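Local coordinates for SG7.AF (Anopheles freeborni, PDB 6XL7), which inhibits the alternative pathway of host complement by inhibiting the activity of the activated C3 convertase C3bBb, while leaving the classical pathway unaffected, at residues V24-Q27 against S28-G32; S88-C91 against L92-A95; P97-L100 against T101-E105. All blocks are in the same frame, centred on the assembly; numbering follows the deposited sequence.

Interaction 1: V24-Q27 against S28-G32; sequences VYLQ and SAKFG
Ser28 meets Val24 through a weak amide bond and a shared water. Its amide is a long 3.4 Å from Val24 O, and that carbonyl takes a second proton from a water, 2.8 Å from Val24 O, which also bonds Ser28 OG. In the conformer described here, one of two, the hydroxyl stands beside its own backbone N (chi1 -79°) and so reaches the water; it also has a weak bond to Lys96 NZ of helix 89-113. Ala29 follows with a firm amide bond to Tyr25 O (2.8 Å) and a methyl laid over one face of the Tyr25 ring. Ala29 CB is 3.7 Å from Tyr25 CZ and 4.1 Å from the ring centroid, displaced toward the hydroxyl end, a CH-pi contact 27° off the ring normal. Tyr25 allows this by swinging CG away from its backbone N (chi1 155°), which carries the ring forward along the helix; Tyr74 meets the same ring edge-to-face. Lys30 bonds Leu26 O through its amide (2.8 Å) and runs its first methylenes past that oxygen, its extended chain ending in a salt bridge to Glu19. Phe31 closes the series, its amide 3.0 Å from Gln27 O, while its CB touches the same carbonyl and its ring leads off. One short piece of helix 23-46 thus combines two chemistries: an apolar face, where ring and methyl are buried together, and a partly exposed side where a water donates to Val24 O as well, which may offset the weak backbone bond there.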
ATOM      1  N   VAL A  24     -14.119   6.315   8.699  1.00 18.70           N
ATOM      2  CA  VAL A  24     -13.775   5.043   9.329  1.00 16.11           C
ATOM      3  C   VAL A  24     -13.064   4.127   8.337  1.00 15.63           C
ATOM      4  O   VAL A  24     -12.109   3.423   8.693  1.00 16.77           O
ATOM      5  CB  VAL A  24     -15.004   4.386   9.991  1.00 18.48           C
ATOM      6  CG1 VAL A  24     -16.041   3.937   8.960  1.00 17.08           C
ATOM      7  CG2 VAL A  24     -14.568   3.226  10.874  1.00 21.20           C
ATOM      8  N   TYR A  25     -13.501   4.141   7.076  1.00 16.03           N
ATOM      9  CA  TYR A  25     -12.811   3.374   6.047  1.00 14.01           C
ATOM     10  C   TYR A  25     -11.430   3.959   5.758  1.00 14.55           C
ATOM     11  O   TYR A  25     -10.439   3.221   5.671  1.00 13.32           O
ATOM     12  CB  TYR A  25     -13.668   3.288   4.772  1.00 14.22           C
ATOM     13  CG  TYR A  25     -12.801   3.078   3.559  1.00 12.05           C
ATOM     14  CD1 TYR A  25     -12.353   1.808   3.210  1.00 11.36           C
ATOM     15  CD2 TYR A  25     -12.369   4.161   2.799  1.00 13.80           C
ATOM     16  CE1 TYR A  25     -11.502   1.628   2.125  1.00 12.05           C
ATOM     17  CE2 TYR A  25     -11.517   3.987   1.725  1.00 12.93           C
ATOM     18  CZ  TYR A  25     -11.097   2.721   1.395  1.00 11.96           C
ATOM     19  OH  TYR A  25     -10.257   2.527   0.325  1.00 13.62           O
ATOM     20  N   LEU A  26     -11.344   5.285   5.604  1.00 14.80           N
ATOM     21  CA  LEU A  26     -10.068   5.911   5.264  1.00 15.21           C
ATOM     22  C   LEU A  26      -9.005   5.619   6.312  1.00 15.35           C
ATOM     23  O   LEU A  26      -7.842   5.367   5.973  1.00 16.28           O
ATOM     24  CB  LEU A  26     -10.256   7.420   5.103  1.00 18.17           C
ATOM     25  CG  LEU A  26     -10.941   7.880   3.820  1.00 20.01           C
ATOM     26  CD1 LEU A  26     -11.273   9.359   3.932  1.00 22.59           C
ATOM     27  CD2 LEU A  26     -10.039   7.624   2.612  1.00 19.78           C
ATOM     28  N   GLN A  27      -9.383   5.656   7.594  1.00 16.28           N
ATOM     29  CA  GLN A  27      -8.421   5.371   8.654  1.00 18.81           C
ATOM     30  C   GLN A  27      -7.860   3.961   8.526  1.00 16.57           C
ATOM     31  O   GLN A  27      -6.649   3.752   8.660  1.00 17.22           O
ATOM     32  CB  GLN A  27      -9.065   5.596  10.023  1.00 22.26           C
ATOM     33  CG  GLN A  27      -9.338   7.061  10.316  1.00 29.80           C
ATOM     34  CD  GLN A  27     -10.318   7.266  11.454  1.00 42.55           C
ATOM     35  OE1 GLN A  27     -10.673   6.323  12.164  1.00 46.96           O
ATOM     36  NE2 GLN A  27     -10.767   8.505  11.628  1.00 40.09           N
ATOM     37  N   SER A  28      -8.719   2.982   8.257  1.00 14.93           N
ATOM     38  CA  SER A  28      -8.241   1.610   8.096  0.68 13.21           C
ATOM     39  C   SER A  28      -7.443   1.449   6.813  1.00 13.04           C
ATOM     40  O   SER A  28      -6.420   0.751   6.794  1.00 13.00           O
ATOM     41  CB  SER A  28      -9.410   0.619   8.129  0.68 13.36           C
ATOM     42  OG  SER A  28      -9.824   0.379   9.460  0.68 16.20           O
ATOM     43  N   ALA A  29      -7.890   2.076   5.724  1.00 11.86           N
ATOM     44  CA  ALA A  29      -7.157   1.968   4.464  1.00 11.56           C
ATOM     45  C   ALA A  29      -5.757   2.551   4.592  1.00 12.24           C
ATOM     46  O   ALA A  29      -4.774   1.930   4.171  1.00 13.13           O
ATOM     47  CB  ALA A  29      -7.931   2.659   3.350  1.00 13.14           C
ATOM     48  N   LYS A  30      -5.648   3.734   5.201  1.00 13.01           N
ATOM     49  CA  LYS A  30      -4.346   4.369   5.376  1.00 12.62           C
ATOM     50  C   LYS A  30      -3.469   3.588   6.339  1.00 13.25           C
ATOM     51  O   LYS A  30      -2.267   3.414   6.086  1.00 14.77           O
ATOM     52  CB  LYS A  30      -4.525   5.814   5.831  1.00 14.32           C
ATOM     53  CG  LYS A  30      -5.134   6.704   4.763  1.00 16.13           C
ATOM     54  CD  LYS A  30      -5.474   8.087   5.327  1.00 18.95           C
ATOM     55  CE  LYS A  30      -6.212   8.924   4.300  1.00 21.72           C
ATOM     56  NZ  LYS A  30      -6.658  10.231   4.860  1.00 25.25           N
ATOM     57  N   PHE A  31      -4.041   3.090   7.440  1.00 14.05           N
ATOM     58  CA  PHE A  31      -3.255   2.293   8.380  0.63 15.44           C
ATOM     59  C   PHE A  31      -2.672   1.063   7.705  1.00 15.66           C
ATOM     60  O   PHE A  31      -1.523   0.686   7.956  1.00 15.70           O
ATOM     61  CB  PHE A  31      -4.111   1.860   9.574  0.63 17.98           C
ATOM     62  CG  PHE A  31      -3.551   0.670  10.313  0.63 18.43           C
ATOM     63  CD1 PHE A  31      -2.505   0.830  11.211  0.63 20.68           C
ATOM     64  CD2 PHE A  31      -4.052  -0.607  10.096  0.63 21.61           C
ATOM     65  CE1 PHE A  31      -1.972  -0.255  11.882  0.63 21.53           C
ATOM     66  CE2 PHE A  31      -3.525  -1.698  10.765  0.63 22.51           C
ATOM     67  CZ  PHE A  31      -2.485  -1.522  11.662  0.63 22.74           C
ATOM     68  N   GLY A  32      -3.464   0.410   6.851  1.00 13.31           N
ATOM     69  CA  GLY A  32      -2.961  -0.767   6.164  1.00 12.17           C
ATOM     70  C   GLY A  32      -1.732  -0.461   5.333  1.00 11.82           C
ATOM     71  O   GLY A  32      -0.726  -1.172   5.401  1.00 11.89           O
TER
HETATM   72  O   HOH W   1     -11.216   2.290  11.054  1.00 27.48           O

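Interaction 2: S88-C91 against L92-A95; sequences SVDC and LEAA
Val89 and Glu93 are brought together by complementary first torsions: Val89 holds CG1 opposite its backbone N (chi1 169°), sending this branch forward along the helix, whereas Glu93 keeps CG beside its own N (chi1 -65°), leading back toward the previous turn. The glutamate chain passes slantwise over Val89 CG1. Glu93 continues extended, so that its carboxylate carbon CD arrives 3.7 Å from Val89 CG1, and its CG rests on Val89 O. One carboxylate oxygen, OE1, stays against the valine methyl; the other, OE2, faces Asp90. Asp90 OD1 and Glu93 OE2 are 4.4 Å apart, like charges that a water bridges by donating a proton to each, with both oxygens 2.7 Å from it. Such bridging probably eases the repulsion between the two acids, which lie on an exposed side of the helix.

The backbone beneath is regular at first. Leu92 N bonds Ser88 O, Glu93 N bonds Val89 O at 2.8 Å and Ala94 N bonds Asp90 O, but the last link, from Ala95 N to Cys91 O, is weak and bent. Leu92 turns its side chain inward, where Phe73 and Phe77 of helix 56-77 and Val24 and Tyr25 of helix 23-46 receive it. On another side the Cys91 side chain points off the helix, and SG is bonded to Cys81 SG in the preceding loop.

Ser88 OG, also bonded to Asn85 O, accepts from Cys91 N at 3.1 Å, nearly straight at 166°. A serine side chain taking the amide three residues on is the classic N-cap of a helix N-terminus, and here the disulfide pins the capped first turn of helix 89-113 to the loop before it.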
ATOM      1  N   SER A  88     -20.920  -0.104   6.927  1.00 13.64           N
ATOM      2  CA  SER A  88     -20.877  -0.342   8.365  1.00 14.65           C
ATOM      3  C   SER A  88     -19.489  -0.793   8.808  1.00 13.70           C
ATOM      4  O   SER A  88     -18.682  -1.293   8.021  1.00 14.49           O
ATOM      5  CB  SER A  88     -21.893  -1.408   8.782  1.00 14.83           C
ATOM      6  OG  SER A  88     -21.578  -2.657   8.189  1.00 15.87           O
ATOM      7  N   VAL A  89     -19.242  -0.642  10.109  1.00 14.68           N
ATOM      8  CA  VAL A  89     -18.023  -1.167  10.715  1.00 14.18           C
ATOM      9  C   VAL A  89     -17.936  -2.678  10.530  1.00 13.23           C
ATOM     10  O   VAL A  89     -16.846  -3.228  10.318  1.00 13.38           O
ATOM     11  CB  VAL A  89     -17.957  -0.756  12.200  1.00 17.91           C
ATOM     12  CG1 VAL A  89     -16.853  -1.511  12.930  1.00 18.42           C
ATOM     13  CG2 VAL A  89     -17.731   0.749  12.315  1.00 18.65           C
ATOM     14  N   ASP A  90     -19.079  -3.373  10.574  1.00 12.50           N
ATOM     15  CA  ASP A  90     -19.049  -4.821  10.382  1.00 12.55           C
ATOM     16  C   ASP A  90     -18.602  -5.192   8.972  1.00 12.15           C
ATOM     17  O   ASP A  90     -17.819  -6.132   8.798  1.00 11.33           O
ATOM     18  CB  ASP A  90     -20.401  -5.445  10.735  1.00 11.41           C
ATOM     19  CG  ASP A  90     -20.684  -5.431  12.234  1.00 15.30           C
ATOM     20  OD1 ASP A  90     -19.719  -5.497  13.023  1.00 14.92           O
ATOM     21  OD2 ASP A  90     -21.872  -5.370  12.613  1.00 18.50           O
ATOM     22  N   CYS A  91     -19.070  -4.468   7.951  1.00 10.41           N
ATOM     23  CA  CYS A  91     -18.535  -4.699   6.605  1.00  9.86           C
ATOM     24  C   CYS A  91     -17.037  -4.438   6.560  1.00 10.36           C
ATOM     25  O   CYS A  91     -16.276  -5.218   5.974  1.00 11.28           O
ATOM     26  CB  CYS A  91     -19.215  -3.804   5.565  1.00 11.16           C
ATOM     27  SG  CYS A  91     -20.953  -4.223   5.205  1.00 15.63           S
ATOM     28  N   LEU A  92     -16.598  -3.334   7.170  1.00 10.53           N
ATOM     29  CA  LEU A  92     -15.182  -2.979   7.162  1.00 10.54           C
ATOM     30  C   LEU A  92     -14.342  -4.080   7.798  1.00 10.91           C
ATOM     31  O   LEU A  92     -13.336  -4.516   7.228  1.00 11.33           O
ATOM     32  CB  LEU A  92     -14.998  -1.669   7.927  1.00 12.41           C
ATOM     33  CG  LEU A  92     -13.633  -1.001   7.800  1.00 13.70           C
ATOM     34  CD1 LEU A  92     -13.390  -0.563   6.373  1.00 16.79           C
ATOM     35  CD2 LEU A  92     -13.579   0.192   8.725  1.00 18.65           C
ATOM     36  N   GLU A  93     -14.747  -4.545   8.982  1.00 10.81           N
ATOM     37  CA  GLU A  93     -13.951  -5.528   9.706  1.00 12.08           C
ATOM     38  C   GLU A  93     -13.943  -6.872   8.992  1.00 14.00           C
ATOM     39  O   GLU A  93     -12.954  -7.608   9.072  1.00 13.02           O
ATOM     40  CB  GLU A  93     -14.456  -5.655  11.145  1.00 14.68           C
ATOM     41  CG  GLU A  93     -14.246  -4.375  11.937  1.00 15.66           C
ATOM     42  CD  GLU A  93     -14.654  -4.495  13.392  1.00 22.90           C
ATOM     43  OE1 GLU A  93     -14.215  -3.645  14.191  1.00 27.54           O
ATOM     44  OE2 GLU A  93     -15.413  -5.419  13.747  1.00 24.57           O
ATOM     45  N   ALA A  94     -15.017  -7.198   8.277  1.00 11.67           N
ATOM     46  CA  ALA A  94     -15.046  -8.452   7.532  1.00 11.55           C
ATOM     47  C   ALA A  94     -14.109  -8.428   6.330  1.00 11.09           C
ATOM     48  O   ALA A  94     -13.667  -9.490   5.879  1.00 11.29           O
ATOM     49  CB  ALA A  94     -16.476  -8.763   7.092  1.00 12.48           C
ATOM     50  N   ALA A  95     -13.811  -7.242   5.795  1.00 10.85           N
ATOM     51  CA  ALA A  95     -12.961  -7.115   4.615  1.00  9.21           C
ATOM     52  C   ALA A  95     -11.521  -6.751   4.954  1.00 10.42           C
ATOM     53  O   ALA A  95     -10.646  -6.884   4.089  1.00 11.77           O
ATOM     54  CB  ALA A  95     -13.531  -6.048   3.668  1.00 11.35           C
TER
HETATM   55  O   HOH W   2     -17.476  -6.923  13.034  1.00 13.51           O

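Interaction 3: P97-L100 against T101-E105; sequences PSYL and TALGE
Tyr99 and Leu103 form an aromatic-aliphatic contact one turn apart on helix 89-113, on the side of it that faces the interior of this helical bundle. The pair is a CH-pi contact, with Leu103 CD1 over one face of the Tyr99 ring, 3.8 Å from the centroid and 23° off the normal. The methyl is displaced toward the rim. Tyr99 has CG opposite its backbone N (chi1 174°), which directs the ring forward along the axis, and Leu103 leans back over it. Phe73 of helix 56-77 stacks with the tyrosine ring, and Val69 of the same helix touches both residues; from helix 23-46, Val33 touches Tyr99, and Gln36 and Leu37 touch Leu103. The buried hydroxyl is not left without a partner: Tyr99 OH is hydrogen-bonded to Ala29 O of helix 23-46, so the ring is fixed at its polar end as well as along its face.

The outward side behaves differently. Pro97, which as a proline has no amide hydrogen to offer the turn before, lies at a kink, but its carbonyl is well used by the turn after: Thr101 N bonds Pro97 O at 3.0 Å. Thr101 places OG1 beside its own backbone N (chi1 -63°), which brings it back over the kinked turn, 3.1 Å from Pro97 O. Beneath both sides the backbone ladder continues from Ala102, Leu103 and Gly104 to Ser98, Tyr99 and Leu100, Gly104 N being 2.9 Å from Leu100 O. On the inner side, the closest approach of the aromatic pair is the 3.5 Å between Leu103 CD1 and Tyr99 CZ.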
ATOM      1  N   PRO A  97      -9.057  -8.062   7.139  1.00 10.93           N
ATOM      2  CA  PRO A  97      -7.933  -9.019   7.181  1.00 11.68           C
ATOM      3  C   PRO A  97      -7.394  -9.384   5.808  1.00 11.80           C
ATOM      4  O   PRO A  97      -6.171  -9.483   5.625  1.00 11.40           O
ATOM      5  CB  PRO A  97      -8.517 -10.221   7.940  1.00 12.52           C
ATOM      6  CG  PRO A  97      -9.602  -9.600   8.812  1.00 12.35           C
ATOM      7  CD  PRO A  97     -10.201  -8.532   7.951  1.00 11.47           C
ATOM      8  N   SER A  98      -8.267  -9.573   4.821  1.00 11.59           N
ATOM      9  CA  SER A  98      -7.768  -9.902   3.489  1.00 11.15           C
ATOM     10  C   SER A  98      -7.070  -8.716   2.838  1.00 10.15           C
ATOM     11  O   SER A  98      -6.123  -8.908   2.065  1.00 10.55           O
ATOM     12  CB  SER A  98      -8.874 -10.471   2.602  1.00 14.74           C
ATOM     13  OG  SER A  98      -9.928  -9.561   2.422  1.00 16.46           O
ATOM     14  N   TYR A  99      -7.499  -7.495   3.162  1.00  9.00           N
ATOM     15  CA  TYR A  99      -6.793  -6.298   2.711  1.00  9.66           C
ATOM     16  C   TYR A  99      -5.366  -6.290   3.240  1.00 10.30           C
ATOM     17  O   TYR A  99      -4.405  -6.127   2.477  1.00 10.86           O
ATOM     18  CB  TYR A  99      -7.561  -5.073   3.212  1.00 10.03           C
ATOM     19  CG  TYR A  99      -6.919  -3.732   2.959  1.00  9.56           C
ATOM     20  CD1 TYR A  99      -6.656  -3.301   1.663  1.00 10.13           C
ATOM     21  CD2 TYR A  99      -6.620  -2.877   4.025  1.00 10.15           C
ATOM     22  CE1 TYR A  99      -6.088  -2.051   1.431  1.00  9.85           C
ATOM     23  CE2 TYR A  99      -6.050  -1.639   3.807  1.00 10.13           C
ATOM     24  CZ  TYR A  99      -5.789  -1.233   2.509  1.00  9.74           C
ATOM     25  OH  TYR A  99      -5.228   0.004   2.236  1.00 11.62           O
ATOM     26  N   LEU A 100      -5.206  -6.469   4.548  1.00 10.11           N
ATOM     27  CA  LEU A 100      -3.874  -6.428   5.146  1.00 12.37           C
ATOM     28  C   LEU A 100      -2.985  -7.542   4.602  1.00 11.48           C
ATOM     29  O   LEU A 100      -1.809  -7.306   4.292  1.00 12.13           O
ATOM     30  CB  LEU A 100      -3.995  -6.529   6.663  1.00 12.29           C
ATOM     31  CG  LEU A 100      -4.750  -5.374   7.325  1.00 12.62           C
ATOM     32  CD1 LEU A 100      -4.844  -5.597   8.816  1.00 15.39           C
ATOM     33  CD2 LEU A 100      -4.075  -4.038   7.031  1.00 14.13           C
ATOM     34  N   THR A 101      -3.524  -8.760   4.481  1.00 11.95           N
ATOM     35  CA  THR A 101      -2.761  -9.870   3.912  1.00 12.24           C
ATOM     36  C   THR A 101      -2.322  -9.568   2.483  1.00 12.37           C
ATOM     37  O   THR A 101      -1.173  -9.845   2.106  1.00 12.83           O
ATOM     38  CB  THR A 101      -3.592 -11.151   3.951  1.00 14.27           C
ATOM     39  OG1 THR A 101      -3.881 -11.495   5.313  1.00 16.30           O
ATOM     40  CG2 THR A 101      -2.854 -12.298   3.285  1.00 15.40           C
ATOM     41  N   ALA A 102      -3.209  -8.986   1.676  1.00 11.16           N
ATOM     42  CA  ALA A 102      -2.854  -8.688   0.294  1.00 10.69           C
ATOM     43  C   ALA A 102      -1.763  -7.624   0.232  1.00 10.54           C
ATOM     44  O   ALA A 102      -0.859  -7.707  -0.612  1.00 11.15           O
ATOM     45  CB  ALA A 102      -4.099  -8.260  -0.485  1.00 12.62           C
ATOM     46  N   LEU A 103      -1.822  -6.620   1.111  1.00 10.71           N
ATOM     47  CA  LEU A 103      -0.758  -5.618   1.152  1.00 10.72           C
ATOM     48  C   LEU A 103       0.557  -6.256   1.564  1.00 10.84           C
ATOM     49  O   LEU A 103       1.619  -5.898   1.039  1.00 12.12           O
ATOM     50  CB  LEU A 103      -1.115  -4.486   2.114  1.00 10.92           C
ATOM     51  CG  LEU A 103      -2.302  -3.601   1.723  1.00 10.30           C
ATOM     52  CD1 LEU A 103      -2.528  -2.547   2.792  1.00 13.38           C
ATOM     53  CD2 LEU A 103      -2.120  -2.948   0.354  1.00 12.68           C
ATOM     54  N   GLY A 104       0.509  -7.204   2.498  1.00 11.43           N
ATOM     55  CA  GLY A 104       1.722  -7.888   2.909  1.00 13.14           C
ATOM     56  C   GLY A 104       2.360  -8.669   1.779  1.00 13.50           C
ATOM     57  O   GLY A 104       3.590  -8.734   1.671  1.00 14.85           O
ATOM     58  N   GLU A 105       1.539  -9.268   0.920  1.00 13.65           N
ATOM     59  CA  GLU A 105       2.070  -9.977  -0.239  1.00 14.62           C
ATOM     60  C   GLU A 105       2.729  -9.005  -1.206  1.00 13.68           C
ATOM     61  O   GLU A 105       3.798  -9.299  -1.759  1.00 14.21           O
ATOM     62  CB  GLU A 105       0.961 -10.777  -0.921  1.00 17.30           C
ATOM     63  CG  GLU A 105       0.402 -11.881  -0.040  1.00 19.61           C
ATOM     64  CD  GLU A 105      -0.785 -12.595  -0.665  1.00 36.47           C
ATOM     65  OE1 GLU A 105      -1.226 -13.618  -0.101  1.00 34.33           O
ATOM     66  OE2 GLU A 105      -1.268 -12.133  -1.718  1.00 38.50           O
TER

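How the interactions relate
The three contacts are short-range examples within two helices, and tertiary packing joins them. Interaction 1, on helix 23-46, touches both of the others. Toward interaction 2 the link is van der Waals packing: Leu92 CD2 lies 3.5 Å from Val24 O, with centres about 12 Å apart. Toward interaction 3 it rests on Leu103 CD1 against Gly32 C at 3.4 Å, alongside the hydrogen bond from Tyr99 to the backbone of Ala29. Interactions 2 and 3 lie in series on helix 89-113, their centres about 15 Å apart, joined by a weak bond between Ser98 OG and Ala95 O. A sulfate, probably from crystallisation, lies about 6 Å from the side chain of Val24.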